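Local coordinates for probable ABC transporter extracellular-binding protein YckB (PDB 2IEE) that probably serves as the extracellular solute-binding component of a binding-protein-dependent ABC transport system in Bacillus subtilis, at residues G112-R117 against V176-Y181; K22-T27 against E66-G71. All coordinates share one frame; numbering follows the deposited sequence.

Interaction 1. Residues G112-R117 against V176-Y181; sequences GTAIVR and VILNDY
The Y181 ring takes T113 CG2 obliquely, 3.7 Å from its CD1, while the ring of Y111 meets it with the planes about 20° apart and I198 of strand 197-214 also touches its side chain. T113 CG2 also lies 3.6 Å from Y181 CB. With T113 OG1 between its backbone N and carbonyl carbon (chi1 56°), where it hydrogen-bonds to Q184 OE1, CG2 is left beside the backbone N, facing Y181. The other flat group, the N179 amide, is tied to its own strand end: D180 N reaches N179 OD1 at 2.7 Å from above the carbonyl plane rather than along a lone pair. Y143 of helix 142-149 and Q184 of helix 181-190 touch that side chain.

Between the strands T113 pairs with N179 and I115 with I177 as antiparallel hydrogen-bonded pairs. T113 N donates to N179 O at 2.8 Å, and the return bond from N179 N to T113 O is longer, 3.2 Å. T113 O also accepts from Y204 OH, and I177 O from Q184 NE2. Y204 lies on strand 197-214, which flanks 108-116 in the mixed sheet of a solute-binding protein lobe, with 176-180 on its other side.

On the sheet face of A114 and L178, A114 CB meets L178 CD1 at 3.5 Å and V176 CG2 at 3.7 Å; V146 and A147 of helix 142-149 pack on L178. I115 and I177 project from the other face, their CB atoms 4.3 Å apart, and I115 leans on A187 and L188 of helix 181-190. D180 is the N-cap of that helix, its OD2 taking the amide of L183 while OD1 bonds to S110 OG.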
# COMPACT_ATOMS: atom_id res chain seq x y z
N GLY A 112 -1.99 3.21 9.65
CA GLY A 112 -1.29 2.15 10.36
C GLY A 112 -2.05 1.63 11.56
O GLY A 112 -2.89 2.32 12.13
N THR A 113 -1.77 0.38 11.94
CA THR A 113 -2.42 -0.22 13.09
C THR A 113 -1.40 -1.11 13.79
O THR A 113 -0.22 -1.08 13.46
CB THR A 113 -3.64 -1.08 12.68
OG1 THR A 113 -3.25 -2.06 11.71
CG2 THR A 113 -4.73 -0.19 12.07
N ALA A 114 -1.86 -1.87 14.77
CA ALA A 114 -0.99 -2.75 15.52
C ALA A 114 -1.62 -4.12 15.74
O ALA A 114 -2.81 -4.22 16.05
CB ALA A 114 -0.65 -2.13 16.87
N ILE A 115 -0.83 -5.16 15.57
CA ILE A 115 -1.30 -6.51 15.83
C ILE A 115 -0.73 -6.87 17.19
O ILE A 115 0.47 -6.73 17.42
CB ILE A 115 -0.82 -7.50 14.76
CG1 ILE A 115 -1.78 -7.48 13.57
CG2 ILE A 115 -0.73 -8.91 15.35
CD1 ILE A 115 -1.34 -8.35 12.42
N VAL A 116 -1.60 -7.31 18.08
CA VAL A 116 -1.22 -7.69 19.43
C VAL A 116 -1.90 -9.02 19.73
O VAL A 116 -2.59 -9.56 18.87
CB VAL A 116 -1.70 -6.62 20.45
CG1 VAL A 116 -0.99 -5.29 20.19
CG2 VAL A 116 -3.21 -6.42 20.33
N ARG A 117 -1.69 -9.57 20.93
CA ARG A 117 -2.33 -10.83 21.29
C ARG A 117 -3.84 -10.65 21.42
O ARG A 117 -4.31 -9.62 21.88
CB ARG A 117 -1.76 -11.36 22.61
CG ARG A 117 -0.44 -12.10 22.46
CD ARG A 117 0.09 -12.56 23.81
NE ARG A 117 0.64 -11.45 24.58
CZ ARG A 117 1.75 -10.80 24.26
NH1 ARG A 117 2.43 -11.14 23.17
NH2 ARG A 117 2.20 -9.82 25.03
N VAL A 176 4.13 -6.74 19.88
CA VAL A 176 3.36 -6.00 18.90
C VAL A 176 4.04 -5.88 17.55
O VAL A 176 5.27 -5.90 17.46
CB VAL A 176 3.08 -4.59 19.47
CG1 VAL A 176 4.40 -3.88 19.70
CG2 VAL A 176 2.17 -3.79 18.54
N ILE A 177 3.22 -5.76 16.51
CA ILE A 177 3.70 -5.57 15.14
C ILE A 177 2.96 -4.35 14.60
O ILE A 177 1.73 -4.31 14.63
CB ILE A 177 3.33 -6.74 14.21
CG1 ILE A 177 3.88 -8.06 14.75
CG2 ILE A 177 3.92 -6.49 12.80
CD1 ILE A 177 5.37 -8.06 14.88
N LEU A 178 3.71 -3.37 14.13
CA LEU A 178 3.12 -2.15 13.57
C LEU A 178 3.19 -2.24 12.04
O LEU A 178 4.26 -2.49 11.48
CB LEU A 178 3.89 -0.92 14.05
CG LEU A 178 3.23 -0.02 15.10
CD1 LEU A 178 2.57 -0.85 16.18
CD2 LEU A 178 4.27 0.93 15.68
N ASN A 179 2.06 -2.06 11.37
CA ASN A 179 2.05 -2.13 9.91
C ASN A 179 0.76 -1.51 9.38
O ASN A 179 -0.08 -1.05 10.16
CB ASN A 179 2.16 -3.59 9.45
CG ASN A 179 2.70 -3.73 8.03
OD1 ASN A 179 2.91 -2.74 7.33
ND2 ASN A 179 2.94 -4.96 7.61
N ASP A 180 0.62 -1.49 8.06
CA ASP A 180 -0.58 -0.95 7.40
C ASP A 180 -1.82 -1.76 7.83
O ASP A 180 -1.76 -2.98 7.94
CB ASP A 180 -0.40 -1.04 5.89
CG ASP A 180 -1.66 -0.70 5.13
OD1 ASP A 180 -1.98 0.51 5.00
OD2 ASP A 180 -2.35 -1.64 4.68
N TYR A 181 -2.93 -1.07 8.05
CA TYR A 181 -4.16 -1.73 8.47
C TYR A 181 -4.57 -2.90 7.58
O TYR A 181 -4.73 -4.03 8.04
CB TYR A 181 -5.31 -0.74 8.51
CG TYR A 181 -6.66 -1.38 8.72
CD1 TYR A 181 -6.93 -2.14 9.86
CD2 TYR A 181 -7.68 -1.21 7.79
CE1 TYR A 181 -8.19 -2.71 10.07
CE2 TYR A 181 -8.94 -1.77 7.99
CZ TYR A 181 -9.18 -2.52 9.13
OH TYR A 181 -10.43 -3.06 9.31

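Interaction 2. Residues K22-T27 against E66-G71; sequences KIVVAT and EFKEMG
V25 and F67 lie side by side and point the same way, V25 CB 4.0 Å from F67 CD1, in the tightly packed part of the contact. T27 CG2 comes obliquely to the same F67 CD1 at 4.0 Å. F67 holds CG anti to its carbonyl carbon (chi1 -76°), which carries the ring past V25 to V51 and R55 of helix 49-60 and to L46. Were F67 cut back to an alanine, V25 and the T27 methyl would probably lose their aromatic neighbour and a gap would be likely to open beneath helix 49-60. T27 OG1 turns to S35 OG and A88 O.

Five backbone hydrogen bonds alternate between the strands. E66 N donates to I23 O, V25 N to E66 O, and K68 N to V25 O at 2.7 Å; the last two, from T27 N to K68 O and from M70 N to T27 O, are longer, each 3.1 Å.

The face of V24, E66 and K68 is looser and more open to solvent. There V24 CG1 rests on K68 CG at 3.6 Å, and E66 stands between two lysines: E66 OE2 pairs with K68 NZ at 3.0 Å, whereas E66 OE1 and K22 NZ make only a long salt bridge of 3.8 Å. Farther along, A26 CB meets the CE of selenomethionine M70. Adjacent parallel strands joined through helix 49-60, which covers the V25 and F67 face, make a beta-alpha-beta crossover, as in the N-terminal lobe of solute-binding proteins.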
# COMPACT_ATOMS: atom_id res chain seq x y z
N LYS A 22 -0.06 2.77 -26.06
CA LYS A 22 0.49 2.12 -24.87
C LYS A 22 1.05 3.12 -23.87
O LYS A 22 1.66 4.12 -24.26
CB LYS A 22 1.59 1.12 -25.26
CG LYS A 22 1.09 -0.07 -26.06
CD LYS A 22 2.23 -1.01 -26.48
CE LYS A 22 2.81 -1.77 -25.29
NZ LYS A 22 3.77 -2.83 -25.73
N ILE A 23 0.83 2.85 -22.59
CA ILE A 23 1.34 3.71 -21.53
C ILE A 23 2.37 2.90 -20.75
O ILE A 23 2.11 1.76 -20.38
CB ILE A 23 0.21 4.16 -20.58
CG1 ILE A 23 0.79 5.03 -19.46
CG2 ILE A 23 -0.49 2.94 -19.98
CD1 ILE A 23 -0.27 5.67 -18.59
N VAL A 24 3.54 3.48 -20.54
CA VAL A 24 4.61 2.82 -19.82
C VAL A 24 4.49 3.16 -18.34
O VAL A 24 4.48 4.33 -17.97
CB VAL A 24 5.99 3.28 -20.34
CG1 VAL A 24 7.09 2.47 -19.69
CG2 VAL A 24 6.05 3.13 -21.85
N VAL A 25 4.39 2.14 -17.50
CA VAL A 25 4.23 2.37 -16.07
C VAL A 25 5.22 1.60 -15.22
O VAL A 25 5.39 0.39 -15.37
CB VAL A 25 2.79 2.00 -15.61
CG1 VAL A 25 2.58 2.44 -14.16
CG2 VAL A 25 1.76 2.65 -16.52
N ALA A 26 5.88 2.31 -14.31
CA ALA A 26 6.85 1.69 -13.43
C ALA A 26 6.15 1.19 -12.17
O ALA A 26 5.22 1.82 -11.66
CB ALA A 26 7.94 2.69 -13.04
N THR A 27 6.61 0.04 -11.69
CA THR A 27 6.07 -0.58 -10.49
C THR A 27 7.14 -1.56 -10.02
O THR A 27 8.01 -1.96 -10.80
CB THR A 27 4.75 -1.33 -10.77
OG1 THR A 27 4.16 -1.72 -9.53
CG2 THR A 27 5.00 -2.56 -11.63
N GLU A 66 2.45 -1.05 -20.42
CA GLU A 66 3.77 -1.65 -20.45
C GLU A 66 4.36 -1.41 -19.07
O GLU A 66 4.82 -0.31 -18.76
CB GLU A 66 4.63 -0.98 -21.52
CG GLU A 66 5.83 -1.81 -21.93
CD GLU A 66 6.70 -1.09 -22.95
OE1 GLU A 66 6.13 -0.54 -23.92
OE2 GLU A 66 7.94 -1.09 -22.79
N PHE A 67 4.32 -2.43 -18.23
CA PHE A 67 4.84 -2.33 -16.88
C PHE A 67 6.35 -2.55 -16.82
O PHE A 67 6.85 -3.60 -17.21
CB PHE A 67 4.14 -3.33 -15.96
CG PHE A 67 2.75 -2.92 -15.57
CD1 PHE A 67 2.55 -1.84 -14.70
CD2 PHE A 67 1.64 -3.60 -16.06
CE1 PHE A 67 1.26 -1.45 -14.34
CE2 PHE A 67 0.34 -3.21 -15.70
CZ PHE A 67 0.15 -2.14 -14.84
N LYS A 68 7.06 -1.54 -16.34
CA LYS A 68 8.50 -1.62 -16.19
C LYS A 68 8.80 -1.83 -14.72
O LYS A 68 8.55 -0.95 -13.89
CB LYS A 68 9.17 -0.33 -16.68
CG LYS A 68 9.10 -0.10 -18.18
CD LYS A 68 9.79 -1.22 -18.95
CE LYS A 68 9.75 -0.97 -20.45
NZ LYS A 68 10.32 -2.10 -21.23
N GLU A 69 9.32 -3.01 -14.39
CA GLU A 69 9.63 -3.35 -13.02
C GLU A 69 10.99 -2.80 -12.62
O GLU A 69 11.98 -3.01 -13.31
CB GLU A 69 9.61 -4.86 -12.85
CG GLU A 69 8.23 -5.46 -13.11
CD GLU A 69 8.23 -6.96 -13.03
OE1 GLU A 69 8.88 -7.50 -12.10
OE2 GLU A 69 7.58 -7.61 -13.87
N MSE A 70 11.02 -2.10 -11.49
CA MSE A 70 12.25 -1.50 -10.97
C MSE A 70 12.08 -1.15 -9.49
O MSE A 70 10.96 -1.11 -8.98
CB MSE A 70 12.59 -0.23 -11.76
CG MSE A 70 11.50 0.84 -11.69
SE MSE A 70 11.92 2.46 -12.65
CE MSE A 70 11.44 1.88 -14.43
N GLY A 71 13.19 -0.89 -8.81
CA GLY A 71 13.13 -0.53 -7.41
C GLY A 71 12.45 0.81 -7.22
O GLY A 71 12.35 1.59 -8.17

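In the fold
The two contacts share no strand and sit on opposite sides of the chain's centre, their centres 31 Å apart and their nearest atoms about 16 Å apart, one in each lobe. Interaction 1 is the buried one: an antiparallel pair inside a mixed sheet, with helices over both faces. Interaction 2 is a parallel pair, partly buried, in which 64-69 is an outermost strand; one face packs on helix 49-60, and the other carries the charges of K22, E66 and K68. Their polar chemistry differs accordingly: in 112-117 with 176-181 buried polar atoms find internal partners such as Q184, S110 and Y204, whereas 22-27 with 66-71 has a lysine-glutamate network on a partly exposed face.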